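Tyrocidine synthetase 3 (Brevibacillus brevis, PDB 2JGP) builds the antibiotic tyrocidine nonribosomally, its carrier-condensation bidomain probably joining a phosphopantetheine-tethered peptidyl chain to the next amino acid. Local coordinates at residues Val57-Arg62 and Ala75-Thr80; Val204-Ile209 and Tyr214-Asp219; Pro285-Pro290 and Phe428-Thr433; His319-Ala324 and Ser505-Pro510. One frame throughout, in Å; residues are numbered along the deposited sequence.

Contact 1: Val57-Arg62 and Ala75-Thr80; sequences VDIPLR and AFIEET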
loop_
_atom_site.group_PDB
_atom_site.type_symbol
_atom_site.label_atom_id
_atom_site.label_comp_id
_atom_site.label_asym_id
_atom_site.label_seq_id
_atom_site.Cartn_x
_atom_site.Cartn_y
_atom_site.Cartn_z
ATOM N N VAL A 57 -10.880 -2.925 22.390
ATOM C CA VAL A 57 -9.653 -2.619 23.103
ATOM C C VAL A 57 -10.062 -2.045 24.447
ATOM O O VAL A 57 -10.832 -1.090 24.510
ATOM C CB VAL A 57 -8.768 -1.634 22.328
ATOM C CG1 VAL A 57 -7.553 -1.237 23.159
ATOM C CG2 VAL A 57 -8.326 -2.264 21.004
ATOM N N ASP A 58 -9.559 -2.652 25.514
ATOM C CA ASP A 58 -9.941 -2.287 26.869
ATOM C C ASP A 58 -8.848 -1.420 27.479
ATOM O O ASP A 58 -7.775 -1.912 27.826
ATOM C CB ASP A 58 -10.173 -3.552 27.693
ATOM C CG ASP A 58 -11.300 -4.415 27.133
ATOM O OD1 ASP A 58 -12.355 -3.856 26.758
ATOM O OD2 ASP A 58 -11.134 -5.653 27.067
ATOM N N ILE A 59 -9.121 -0.124 27.571
ATOM C CA ILE A 59 -8.176 0.843 28.104
ATOM C C ILE A 59 -8.563 1.113 29.555
ATOM O O ILE A 59 -9.663 1.607 29.806
ATOM C CB ILE A 59 -8.235 2.173 27.327
ATOM C CG1 ILE A 59 -7.895 1.962 25.848
ATOM C CG2 ILE A 59 -7.283 3.195 27.935
ATOM C CD1 ILE A 59 -8.214 3.181 24.986
ATOM N N PRO A 60 -7.678 0.779 30.515
ATOM C CA PRO A 60 -8.020 1.068 31.905
ATOM C C PRO A 60 -8.191 2.566 32.103
ATOM O O PRO A 60 -7.484 3.347 31.471
ATOM C CB PRO A 60 -6.803 0.556 32.686
ATOM C CG PRO A 60 -6.101 -0.376 31.762
ATOM C CD PRO A 60 -6.349 0.155 30.395
ATOM N N LEU A 61 -9.120 2.968 32.966
ATOM C CA LEU A 61 -9.342 4.390 33.214
ATOM C C LEU A 61 -8.065 5.044 33.732
ATOM O O LEU A 61 -7.736 6.159 33.343
ATOM C CB LEU A 61 -10.496 4.601 34.195
ATOM C CG LEU A 61 -10.947 6.045 34.426
ATOM C CD1 LEU A 61 -11.366 6.703 33.110
ATOM C CD2 LEU A 61 -12.080 6.088 35.445
ATOM N N ARG A 62 -7.351 4.336 34.602
ATOM C CA ARG A 62 -6.058 4.797 35.125
ATOM C C ARG A 62 -5.060 5.206 34.047
ATOM O O ARG A 62 -4.294 6.148 34.239
ATOM C CB ARG A 62 -5.403 3.742 36.033
ATOM C CG ARG A 62 -5.580 2.291 35.608
ATOM C CD ARG A 62 -6.865 1.663 36.190
ATOM N NE ARG A 62 -6.586 0.466 36.988
ATOM C CZ ARG A 62 -7.384 -0.016 37.944
ATOM N NH1 ARG A 62 -8.541 0.574 38.246
ATOM N NH2 ARG A 62 -7.020 -1.105 38.610
ATOM N N ALA A 75 0.275 5.223 21.721
ATOM C CA ALA A 75 1.500 4.477 22.013
ATOM C C ALA A 75 1.240 3.337 23.006
ATOM O O ALA A 75 1.737 2.220 22.828
ATOM C CB ALA A 75 2.585 5.412 22.553
ATOM N N PHE A 76 0.468 3.618 24.051
ATOM C CA PHE A 76 0.100 2.585 25.019
ATOM C C PHE A 76 -0.610 1.409 24.335
ATOM O O PHE A 76 -0.273 0.248 24.583
ATOM C CB PHE A 76 -0.792 3.163 26.120
ATOM C CG PHE A 76 -1.439 2.114 26.983
ATOM C CD1 PHE A 76 -0.774 1.599 28.080
ATOM C CD2 PHE A 76 -2.715 1.637 26.687
ATOM C CE1 PHE A 76 -1.365 0.634 28.873
ATOM C CE2 PHE A 76 -3.311 0.665 27.477
ATOM C CZ PHE A 76 -2.640 0.169 28.572
ATOM N N ILE A 77 -1.581 1.711 23.476
ATOM C CA ILE A 77 -2.328 0.656 22.770
ATOM C C ILE A 77 -1.401 -0.155 21.869
ATOM O O ILE A 77 -1.509 -1.382 21.803
ATOM C CB ILE A 77 -3.477 1.219 21.911
ATOM C CG1 ILE A 77 -4.522 1.920 22.781
ATOM C CG2 ILE A 77 -4.155 0.089 21.112
ATOM C CD1 ILE A 77 -5.599 2.623 21.965
ATOM N N GLU A 78 -0.487 0.532 21.186
ATOM C CA GLU A 78 0.499 -0.133 20.318
ATOM C C GLU A 78 1.411 -1.099 21.066
ATOM O O GLU A 78 1.859 -2.100 20.507
ATOM C CB GLU A 78 1.377 0.907 19.620
ATOM C CG GLU A 78 0.684 1.660 18.517
ATOM C CD GLU A 78 1.401 2.938 18.116
ATOM O OE1 GLU A 78 2.397 3.321 18.767
ATOM O OE2 GLU A 78 0.953 3.576 17.144
ATOM N N GLU A 79 1.704 -0.782 22.323
ATOM C CA GLU A 79 2.676 -1.534 23.106
ATOM C C GLU A 79 2.029 -2.560 24.035
ATOM O O GLU A 79 2.736 -3.269 24.756
ATOM C CB GLU A 79 3.550 -0.555 23.902
ATOM C CG GLU A 79 4.438 0.297 22.996
ATOM C CD GLU A 79 4.967 1.556 23.658
ATOM O OE1 GLU A 79 5.221 2.536 22.921
ATOM O OE2 GLU A 79 5.127 1.573 24.897
ATOM N N THR A 80 0.700 -2.661 23.995
ATOM C CA THR A 80 -0.050 -3.482 24.946
ATOM C C THR A 80 -0.813 -4.603 24.241
ATOM O O THR A 80 -1.670 -4.345 23.401
ATOM C CB THR A 80 -1.034 -2.611 25.762
ATOM O OG1 THR A 80 -0.298 -1.605 26.469
ATOM C CG2 THR A 80 -1.822 -3.452 26.764
#
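Ile77 presents both of its branches to Val57-Arg62, and each branch meets a different residue. Its CD1 lies 4.0 Å from CD1 of Ile59, the two side chains crossing at about a right angle so that they meet chiefly through their terminal methyls. Its CG2 is turned to Val57 CG1 at 4.2 Å. This split follows from the first torsion of Ile77 (-63°): CG2 stands opposite the backbone N, CG1 opposite the carbonyl carbon, and the residue forks over the incoming loop. One helix position earlier, Phe76 reaches Pro60 with the far end of its ring, CZ to CD at 4.1 Å, the two side chains meeting at a slant. One face of that ring is taken by Thr80 OG1, 3.4 Å above the plane and over its centre. The same hydroxyl donates to Phe76 O at 2.6 Å, with a C=O...donor angle of 143°, tying Thr80 back to the carbonyl four residues earlier. All three contacts across the segments are between apolar groups. Trp11 and Leu15 of helix 10-23 also touch Ile77, while Leu48 and Met51 of helix 41-55 touch Ile59. Helix 70-79 thus packs on the loop leading into the short helix 61-66, with Pro60 as N-cap, in the four-helix bundle characteristic of phosphopantetheine-bearing peptidyl carrier domains.

Contact 2: Val204-Ile209 and Tyr214-Asp219; sequences VSLLKI and YVLFTD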
loop_
_atom_site.group_PDB
_atom_site.type_symbol
_atom_site.label_atom_id
_atom_site.label_comp_id
_atom_site.label_asym_id
_atom_site.label_seq_id
_atom_site.Cartn_x
_atom_site.Cartn_y
_atom_site.Cartn_z
ATOM N N VAL A 204 17.420 -16.657 -8.532
ATOM C CA VAL A 204 18.403 -15.637 -8.847
ATOM C C VAL A 204 19.308 -16.137 -9.968
ATOM O O VAL A 204 19.791 -17.270 -9.927
ATOM C CB VAL A 204 19.240 -15.280 -7.599
ATOM C CG1 VAL A 204 20.236 -14.153 -7.901
ATOM C CG2 VAL A 204 18.323 -14.881 -6.451
ATOM N N SER A 205 19.506 -15.291 -10.978
ATOM C CA SER A 205 20.494 -15.533 -12.022
ATOM C C SER A 205 21.486 -14.374 -12.038
ATOM O O SER A 205 21.085 -13.208 -12.062
ATOM C CB SER A 205 19.826 -15.674 -13.390
ATOM O OG SER A 205 19.024 -16.842 -13.457
ATOM N N LEU A 206 22.774 -14.702 -11.998
ATOM C CA LEU A 206 23.836 -13.713 -12.173
ATOM C C LEU A 206 24.422 -13.875 -13.571
ATOM O O LEU A 206 24.955 -14.932 -13.903
ATOM C CB LEU A 206 24.929 -13.902 -11.125
ATOM C CG LEU A 206 26.063 -12.877 -11.157
ATOM C CD1 LEU A 206 25.523 -11.458 -10.989
ATOM C CD2 LEU A 206 27.096 -13.190 -10.082
ATOM N N LEU A 207 24.314 -12.824 -14.381
ATOM C CA LEU A 207 24.794 -12.850 -15.759
ATOM C C LEU A 207 25.976 -11.902 -15.905
ATOM O O LEU A 207 25.816 -10.693 -15.770
ATOM C CB LEU A 207 23.684 -12.426 -16.721
ATOM C CG LEU A 207 22.315 -13.078 -16.537
ATOM C CD1 LEU A 207 21.296 -12.395 -17.442
ATOM C CD2 LEU A 207 22.393 -14.573 -16.822
ATOM N N LYS A 208 27.153 -12.466 -16.166
ATOM C CA LYS A 208 28.341 -11.683 -16.485
ATOM C C LYS A 208 28.251 -11.231 -17.938
ATOM O O LYS A 208 28.271 -12.059 -18.853
ATOM C CB LYS A 208 29.601 -12.522 -16.270
ATOM C CG LYS A 208 30.909 -11.787 -16.557
ATOM C CD LYS A 208 32.093 -12.493 -15.903
ATOM C CE LYS A 208 33.366 -11.656 -15.942
ATOM N NZ LYS A 208 34.323 -12.103 -16.987
ATOM N N ILE A 209 28.130 -9.919 -18.138
ATOM C CA ILE A 209 28.008 -9.336 -19.479
ATOM C C ILE A 209 29.303 -8.673 -19.942
ATOM O O ILE A 209 29.426 -8.269 -21.102
ATOM C CB ILE A 209 26.821 -8.334 -19.571
ATOM C CG1 ILE A 209 27.049 -7.098 -18.691
ATOM C CG2 ILE A 209 25.531 -9.026 -19.180
ATOM C CD1 ILE A 209 25.969 -6.044 -18.829
ATOM N N TYR A 214 27.980 -7.012 -14.565
ATOM C CA TYR A 214 27.052 -8.105 -14.303
ATOM C C TYR A 214 25.613 -7.597 -14.291
ATOM O O TYR A 214 25.357 -6.437 -13.960
ATOM C CB TYR A 214 27.352 -8.744 -12.945
ATOM C CG TYR A 214 28.767 -9.249 -12.764
ATOM C CD1 TYR A 214 29.773 -8.409 -12.303
ATOM C CD2 TYR A 214 29.091 -10.576 -13.026
ATOM C CE1 TYR A 214 31.076 -8.873 -12.127
ATOM C CE2 TYR A 214 30.378 -11.049 -12.849
ATOM C CZ TYR A 214 31.368 -10.193 -12.399
ATOM O OH TYR A 214 32.646 -10.665 -12.226
ATOM N N VAL A 215 24.680 -8.471 -14.654
ATOM C CA VAL A 215 23.258 -8.214 -14.435
ATOM C C VAL A 215 22.730 -9.242 -13.447
ATOM O O VAL A 215 22.844 -10.441 -13.680
ATOM C CB VAL A 215 22.441 -8.287 -15.737
ATOM C CG1 VAL A 215 20.943 -8.126 -15.438
ATOM C CG2 VAL A 215 22.913 -7.220 -16.707
ATOM N N LEU A 216 22.181 -8.763 -12.335
ATOM C CA LEU A 216 21.570 -9.636 -11.337
ATOM C C LEU A 216 20.076 -9.709 -11.592
ATOM O O LEU A 216 19.364 -8.717 -11.448
ATOM C CB LEU A 216 21.829 -9.114 -9.922
ATOM C CG LEU A 216 21.375 -10.002 -8.759
ATOM C CD1 LEU A 216 22.159 -11.318 -8.751
ATOM C CD2 LEU A 216 21.546 -9.267 -7.440
ATOM N N PHE A 217 19.604 -10.892 -11.969
ATOM C CA PHE A 217 18.180 -11.127 -12.159
ATOM C C PHE A 217 17.617 -11.838 -10.938
ATOM O O PHE A 217 18.121 -12.888 -10.545
ATOM C CB PHE A 217 17.938 -11.972 -13.412
ATOM C CG PHE A 217 16.525 -12.459 -13.538
ATOM C CD1 PHE A 217 15.562 -11.678 -14.157
ATOM C CD2 PHE A 217 16.153 -13.703 -13.023
ATOM C CE1 PHE A 217 14.243 -12.121 -14.259
ATOM C CE2 PHE A 217 14.839 -14.150 -13.127
ATOM C CZ PHE A 217 13.885 -13.357 -13.743
ATOM N N THR A 218 16.564 -11.273 -10.354
ATOM C CA THR A 218 15.905 -11.864 -9.195
ATOM C C THR A 218 14.405 -11.935 -9.463
ATOM O O THR A 218 13.828 -11.016 -10.042
ATOM C CB THR A 218 16.176 -11.046 -7.915
ATOM O OG1 THR A 218 17.593 -10.935 -7.698
ATOM C CG2 THR A 218 15.526 -11.705 -6.700
ATOM N N ASP A 219 13.783 -13.039 -9.070
ATOM C CA ASP A 219 12.335 -13.189 -9.207
ATOM C C ASP A 219 11.809 -13.923 -7.988
ATOM O O ASP A 219 12.512 -14.743 -7.395
ATOM C CB ASP A 219 11.986 -13.944 -10.488
ATOM C CG ASP A 219 10.528 -13.771 -10.907
ATOM O OD1 ASP A 219 9.737 -13.128 -10.182
ATOM O OD2 ASP A 219 10.181 -14.278 -11.992
#
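Lys208 and Tyr214 form a non-hydrogen-bonded pair of the antiparallel hairpin, and the lysine's aliphatic chain passes obliquely across the CD2-CE2 side of the tyrosine. CB starts 3.8 Å from Tyr214 CE2, with CD2 equally near. CG keeps to CE2, as does CD, which sits 3.8 Å from it while approaching the phenol oxygen. CE then passes Tyr214 OH at 3.9 Å. Extension through the first three torsions keeps the chain within touch of CE2; a bend at the fourth (-103°) swings NZ off, 5.2 Å from Tyr214 OH. On the same face Leu206 CD1 rests on Tyr214 CB, and Val204 CG1 presses on Leu216 CD1 at 3.5 Å. The other face carries Ser205, Leu207, Val215 and Phe217. Between the faces, four backbone bonds join Ser205 with Phe217 and Leu207 with Val215; the shortest, Val215 N to Leu207 O, measures 2.7 Å with an N-H...O angle of 167°. Strand 174-177 flanks one side of the hairpin and strand 123-129 the other, while Val136 and Phe140 of helix 133-146 cover the Val204 face. Strand 213-220 leads straight into the HHxxxDG signature of condensation domains. Chemically, the hairpin is fixed by near-linear backbone bonds, and Lys208 contributes through its methylenes: its charged end is carried past the ring, while the phenol hydroxyl is weakly bonded to Lys130 O.

Contact 3: Pro285-Pro290 and Phe428-Thr433; sequences PVLNLP and FDTVFT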
loop_
_atom_site.group_PDB
_atom_site.type_symbol
_atom_site.label_atom_id
_atom_site.label_comp_id
_atom_site.label_asym_id
_atom_site.label_seq_id
_atom_site.Cartn_x
_atom_site.Cartn_y
_atom_site.Cartn_z
ATOM N N PRO A 285 -21.214 3.789 -7.635
ATOM C CA PRO A 285 -20.990 4.464 -8.911
ATOM C C PRO A 285 -19.919 3.803 -9.775
ATOM O O PRO A 285 -18.903 3.343 -9.257
ATOM C CB PRO A 285 -20.524 5.856 -8.482
ATOM C CG PRO A 285 -19.845 5.632 -7.195
ATOM C CD PRO A 285 -20.599 4.527 -6.516
ATOM N N VAL A 286 -20.158 3.770 -11.083
ATOM C CA VAL A 286 -19.166 3.311 -12.048
ATOM C C VAL A 286 -18.583 4.536 -12.751
ATOM O O VAL A 286 -19.329 5.343 -13.310
ATOM C CB VAL A 286 -19.795 2.363 -13.087
ATOM C CG1 VAL A 286 -18.729 1.802 -14.010
ATOM C CG2 VAL A 286 -20.543 1.236 -12.389
ATOM N N LEU A 287 -17.256 4.671 -12.712
ATOM C CA LEU A 287 -16.562 5.805 -13.324
ATOM C C LEU A 287 -16.788 5.825 -14.835
ATOM O O LEU A 287 -16.541 4.834 -15.514
ATOM C CB LEU A 287 -15.063 5.730 -13.034
ATOM C CG LEU A 287 -14.173 6.886 -13.504
ATOM C CD1 LEU A 287 -14.516 8.192 -12.802
ATOM C CD2 LEU A 287 -12.709 6.527 -13.289
ATOM N N ASN A 288 -17.256 6.956 -15.351
ATOM C CA ASN A 288 -17.528 7.092 -16.776
ATOM C C ASN A 288 -16.547 8.049 -17.438
ATOM O O ASN A 288 -16.931 9.113 -17.921
ATOM C CB ASN A 288 -18.967 7.561 -16.993
ATOM C CG ASN A 288 -19.353 7.611 -18.463
ATOM O OD1 ASN A 288 -19.991 8.561 -18.904
ATOM N ND2 ASN A 288 -18.956 6.598 -19.228
ATOM N N LEU A 289 -15.276 7.662 -17.457
ATOM C CA LEU A 289 -14.264 8.444 -18.153
ATOM C C LEU A 289 -14.527 8.377 -19.646
ATOM O O LEU A 289 -14.899 7.322 -20.157
ATOM C CB LEU A 289 -12.856 7.914 -17.884
ATOM C CG LEU A 289 -12.220 8.276 -16.549
ATOM C CD1 LEU A 289 -10.865 7.584 -16.450
ATOM C CD2 LEU A 289 -12.096 9.787 -16.408
ATOM N N PRO A 290 -14.336 9.503 -20.348
ATOM C CA PRO A 290 -14.458 9.457 -21.790
ATOM C C PRO A 290 -13.215 8.770 -22.325
ATOM O O PRO A 290 -12.113 9.059 -21.869
ATOM C CB PRO A 290 -14.504 10.931 -22.191
ATOM C CG PRO A 290 -13.767 11.631 -21.141
ATOM C CD PRO A 290 -13.973 10.849 -19.869
ATOM N N PHE A 428 -13.579 0.001 -8.106
ATOM C CA PHE A 428 -12.879 1.141 -8.717
ATOM C C PHE A 428 -12.120 0.749 -9.988
ATOM O O PHE A 428 -11.632 -0.375 -10.118
ATOM C CB PHE A 428 -11.926 1.808 -7.712
ATOM C CG PHE A 428 -10.990 0.853 -7.034
ATOM C CD1 PHE A 428 -9.784 0.491 -7.629
ATOM C CD2 PHE A 428 -11.314 0.306 -5.804
ATOM C CE1 PHE A 428 -8.923 -0.401 -7.006
ATOM C CE2 PHE A 428 -10.453 -0.585 -5.174
ATOM C CZ PHE A 428 -9.256 -0.935 -5.775
ATOM N N ASP A 429 -12.036 1.697 -10.919
ATOM C CA ASP A 429 -11.333 1.502 -12.189
ATOM C C ASP A 429 -10.111 2.397 -12.332
ATOM O O ASP A 429 -9.478 2.432 -13.384
ATOM C CB ASP A 429 -12.303 1.732 -13.339
ATOM C CG ASP A 429 -13.290 0.608 -13.470
ATOM O OD1 ASP A 429 -12.834 -0.547 -13.613
ATOM O OD2 ASP A 429 -14.506 0.865 -13.401
ATOM N N THR A 430 -9.780 3.113 -11.265
ATOM C CA THR A 430 -8.556 3.881 -11.215
ATOM C C THR A 430 -7.919 3.752 -9.837
ATOM O O THR A 430 -8.609 3.506 -8.851
ATOM C CB THR A 430 -8.802 5.366 -11.551
ATOM O OG1 THR A 430 -7.555 6.060 -11.556
ATOM C CG2 THR A 430 -9.734 6.012 -10.534
ATOM N N VAL A 431 -6.599 3.912 -9.800
ATOM C CA VAL A 431 -5.820 3.839 -8.574
ATOM C C VAL A 431 -4.982 5.106 -8.439
ATOM O O VAL A 431 -4.506 5.650 -9.437
ATOM C CB VAL A 431 -4.896 2.588 -8.574
ATOM C CG1 VAL A 431 -3.830 2.687 -7.493
ATOM C CG2 VAL A 431 -5.728 1.322 -8.404
ATOM N N PHE A 432 -4.822 5.571 -7.200
ATOM C CA PHE A 432 -3.983 6.725 -6.885
ATOM C C PHE A 432 -2.889 6.291 -5.920
ATOM O O PHE A 432 -3.182 5.619 -4.932
ATOM C CB PHE A 432 -4.831 7.831 -6.251
ATOM C CG PHE A 432 -4.027 8.972 -5.705
ATOM C CD1 PHE A 432 -3.635 10.011 -6.531
ATOM C CD2 PHE A 432 -3.653 9.002 -4.369
ATOM C CE1 PHE A 432 -2.884 11.064 -6.038
ATOM C CE2 PHE A 432 -2.900 10.057 -3.865
ATOM C CZ PHE A 432 -2.515 11.085 -4.700
ATOM N N THR A 433 -1.639 6.654 -6.214
ATOM C CA THR A 433 -0.521 6.422 -5.279
ATOM C C THR A 433 0.363 7.656 -5.137
ATOM O O THR A 433 0.440 8.478 -6.043
ATOM C CB THR A 433 0.378 5.231 -5.697
ATOM O OG1 THR A 433 1.150 5.574 -6.857
ATOM C CG2 THR A 433 -0.455 3.986 -5.983
HETATM O O HOH W 1 -15.490 2.705 -11.487
#
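Asp429 OD2 is held by two partners: a water donates to it at 2.8 Å, and Arg424 NH2 forms a salt bridge with it. The water carries the contact across to Pro285-Pro290, for it also accepts from Leu287 N at 2.9 Å. Leu287 N, the water oxygen and Asp429 OD2 make an angle of about 112°, near tetrahedral, as suits a water that accepts from one partner and donates to the other. The guanidinium group makes a second bridge in parallel, since the NH2 that pairs with Asp429 also bonds Leu287 O. The peptide N and carbonyl of Leu287 are therefore both linked, through different intermediaries, to the same carboxylate. The other oxygen, OD1, is bonded by Asn425 N, which fixes the group further. Val286 CG1 is only loosely beside OD2, at 4.4 Å.

Next to this polar cluster is a small apolar one. Leu287 CD2 meets Thr430 CG2 at 4.1 Å. The first torsion of Thr430 (-177°) places OG1 opposite the backbone N and leaves the methyl between N and the carbonyl carbon, facing the leucine, while the hydroxyl is bonded with Tyr337 OH and Leu465 O. Leu287 also packs against Ala345 of helix 329-345. The contact thereby pins the loop between helix 267-279 and strand 303-309 to the start of strand 430-435. Its chemistry implies a buried carboxylate probably kept ionised by the arginine, with water and guanidinium together supplying the polar link that direct bonds between the segments do not.

Contact 4: His319-Ala324 and Ser505-Pro510; sequences HQLAQA and SIVQNP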
loop_
_atom_site.group_PDB
_atom_site.type_symbol
_atom_site.label_atom_id
_atom_site.label_comp_id
_atom_site.label_asym_id
_atom_site.label_seq_id
_atom_site.Cartn_x
_atom_site.Cartn_y
_atom_site.Cartn_z
ATOM N N HIS A 319 2.372 21.656 -0.702
ATOM C CA HIS A 319 2.828 21.385 0.669
ATOM C C HIS A 319 2.253 22.394 1.661
ATOM O O HIS A 319 1.758 22.011 2.718
ATOM C CB HIS A 319 4.360 21.386 0.760
ATOM C CG HIS A 319 4.988 20.080 0.387
ATOM N ND1 HIS A 319 4.918 18.965 1.197
ATOM C CD2 HIS A 319 5.691 19.706 -0.709
ATOM C CE1 HIS A 319 5.557 17.963 0.617
ATOM N NE2 HIS A 319 6.029 18.385 -0.542
ATOM N N GLN A 320 2.310 23.677 1.314
ATOM C CA GLN A 320 1.799 24.723 2.200
ATOM C C GLN A 320 0.272 24.654 2.329
ATOM O O GLN A 320 -0.270 24.929 3.400
ATOM C CB GLN A 320 2.241 26.107 1.720
ATOM C CG GLN A 320 3.750 26.335 1.788
ATOM C CD GLN A 320 4.263 26.657 3.194
ATOM O OE1 GLN A 320 3.567 26.460 4.196
ATOM N NE2 GLN A 320 5.491 27.164 3.266
ATOM N N LEU A 321 -0.419 24.277 1.249
ATOM C CA LEU A 321 -1.877 24.103 1.306
ATOM C C LEU A 321 -2.252 22.988 2.287
ATOM O O LEU A 321 -3.200 23.126 3.072
ATOM C CB LEU A 321 -2.456 23.791 -0.081
ATOM C CG LEU A 321 -3.968 23.514 -0.100
ATOM C CD1 LEU A 321 -4.755 24.706 0.422
ATOM C CD2 LEU A 321 -4.424 23.127 -1.494
ATOM N N ALA A 322 -1.508 21.885 2.238
ATOM C CA ALA A 322 -1.705 20.785 3.180
ATOM C C ALA A 322 -1.495 21.267 4.618
ATOM O O ALA A 322 -2.309 20.998 5.497
ATOM C CB ALA A 322 -0.763 19.638 2.865
ATOM N N GLN A 323 -0.391 21.979 4.832
ATOM C CA GLN A 323 -0.064 22.576 6.122
ATOM C C GLN A 323 -1.223 23.446 6.628
ATOM O O GLN A 323 -1.633 23.354 7.794
ATOM C CB GLN A 323 1.206 23.437 5.976
ATOM C CG GLN A 323 2.174 23.383 7.141
ATOM C CD GLN A 323 1.739 24.211 8.310
ATOM O OE1 GLN A 323 2.386 25.199 8.661
ATOM N NE2 GLN A 323 0.636 23.821 8.932
ATOM N N ALA A 324 -1.739 24.284 5.735
ATOM C CA ALA A 324 -2.744 25.291 6.075
ATOM C C ALA A 324 -4.117 24.691 6.392
ATOM O O ALA A 324 -4.900 25.291 7.131
ATOM C CB ALA A 324 -2.871 26.292 4.935
ATOM N N SER A 505 -4.828 26.104 -9.360
ATOM C CA SER A 505 -6.021 26.875 -9.006
ATOM C C SER A 505 -6.404 26.744 -7.531
ATOM O O SER A 505 -6.760 27.732 -6.887
ATOM C CB SER A 505 -7.201 26.427 -9.869
ATOM O OG SER A 505 -6.879 26.520 -11.243
ATOM N N ILE A 506 -6.341 25.524 -7.000
ATOM C CA ILE A 506 -6.700 25.286 -5.602
ATOM C C ILE A 506 -5.635 25.831 -4.638
ATOM O O ILE A 506 -5.962 26.229 -3.521
ATOM C CB ILE A 506 -7.037 23.794 -5.310
ATOM C CG1 ILE A 506 -5.834 22.871 -5.521
ATOM C CG2 ILE A 506 -8.191 23.337 -6.190
ATOM C CD1 ILE A 506 -4.736 23.031 -4.484
ATOM N N VAL A 507 -4.374 25.867 -5.073
ATOM C CA VAL A 507 -3.321 26.526 -4.290
ATOM C C VAL A 507 -3.545 28.053 -4.273
ATOM O O VAL A 507 -3.403 28.703 -3.227
ATOM C CB VAL A 507 -1.906 26.186 -4.827
ATOM C CG1 VAL A 507 -0.850 27.112 -4.225
ATOM C CG2 VAL A 507 -1.556 24.736 -4.516
ATOM N N GLN A 508 -3.894 28.610 -5.434
ATOM C CA GLN A 508 -4.249 30.032 -5.554
ATOM C C GLN A 508 -5.411 30.398 -4.632
ATOM O O GLN A 508 -5.365 31.410 -3.929
ATOM C CB GLN A 508 -4.633 30.360 -7.006
ATOM C CG GLN A 508 -5.003 31.840 -7.275
ATOM C CD GLN A 508 -5.729 32.041 -8.596
ATOM O OE1 GLN A 508 -5.991 33.174 -9.010
ATOM N NE2 GLN A 508 -6.050 30.943 -9.273
ATOM N N ASN A 509 -6.452 29.569 -4.647
ATOM C CA ASN A 509 -7.674 29.832 -3.890
ATOM C C ASN A 509 -8.344 28.523 -3.468
ATOM O O ASN A 509 -9.155 27.976 -4.226
ATOM C CB ASN A 509 -8.640 30.671 -4.734
ATOM C CG ASN A 509 -9.935 30.999 -4.002
ATOM O OD1 ASN A 509 -10.063 30.779 -2.794
ATOM N ND2 ASN A 509 -10.905 31.529 -4.739
ATOM N N PRO A 510 -8.014 28.023 -2.259
ATOM C CA PRO A 510 -8.573 26.762 -1.764
ATOM C C PRO A 510 -10.087 26.781 -1.551
ATOM O O PRO A 510 -10.694 25.722 -1.442
ATOM C CB PRO A 510 -7.867 26.551 -0.421
ATOM C CG PRO A 510 -6.742 27.513 -0.384
ATOM C CD PRO A 510 -7.071 28.625 -1.298
#
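No aromatic or amide group takes part across these segments; the one ring that does is the puckered pyrrolidine of Pro510, met at its CB-CG side by Leu321 CD1, which stands 3.5 Å from CG and 3.7 Å from CB. The two side chains slide past each other in opposite directions, so the methyl lies beside the ring atoms instead of ending head-on against them. The first torsion of Leu321 (177°) puts CG opposite the backbone N and sends both methyls out from helix 312-325 toward the other segment. CD2, the second branch, is directed to the end of helix 489-508. There it faces Ile506, whose side chain runs at about a right angle to it; the modelled CD1-to-CD2 separation is too short for two carbons and its value is doubtful. Val507 CG2 touches the same Leu321 CD2 more loosely, at 4.5 Å.

In the fold, this is a helix-helix contact within the condensation domain: Leu321 of helix 312-325 packs on the last turn of helix 489-508 and on the proline just beyond it. Backbone geometry marks the boundary, for Asn509 has left helical torsions (phi/psi -150°/92°) although its N still bonds Ser505 O at 2.9 Å. The next residue, Pro510, lies against Leu321 CD1. Phe387 of helix 387-403 touches both Leu321 and Ile506, and Val332 of helix 329-345 also touches Leu321. Leu318, one turn earlier on helix 312-325, extends the apolar seam to Ile506 and Val507.

Contact 1 belongs to the carrier domain, the other three to the condensation domain; its centre is about 49 Å from that of contact 2, on opposite sides of the chain's centre. Contacts 3 and 4 are the closest pair, centres about 25 Å and nearest atoms about 12 Å apart, and their segments alternate along the sequence; helix 329-345 touches both. Contact 2 lies in the sheet with strands 202-210 and 213-220, apart from that of strand 430-435, nearest atoms about 20 Å from contact 3; its Thr218 side chain is about 4 Å from a bound dioxane, probably from the crystallisation liquor. Gln396 and Asp400 of helix 387-403, whose Phe387 packs on contact 4, hold the sodium ion.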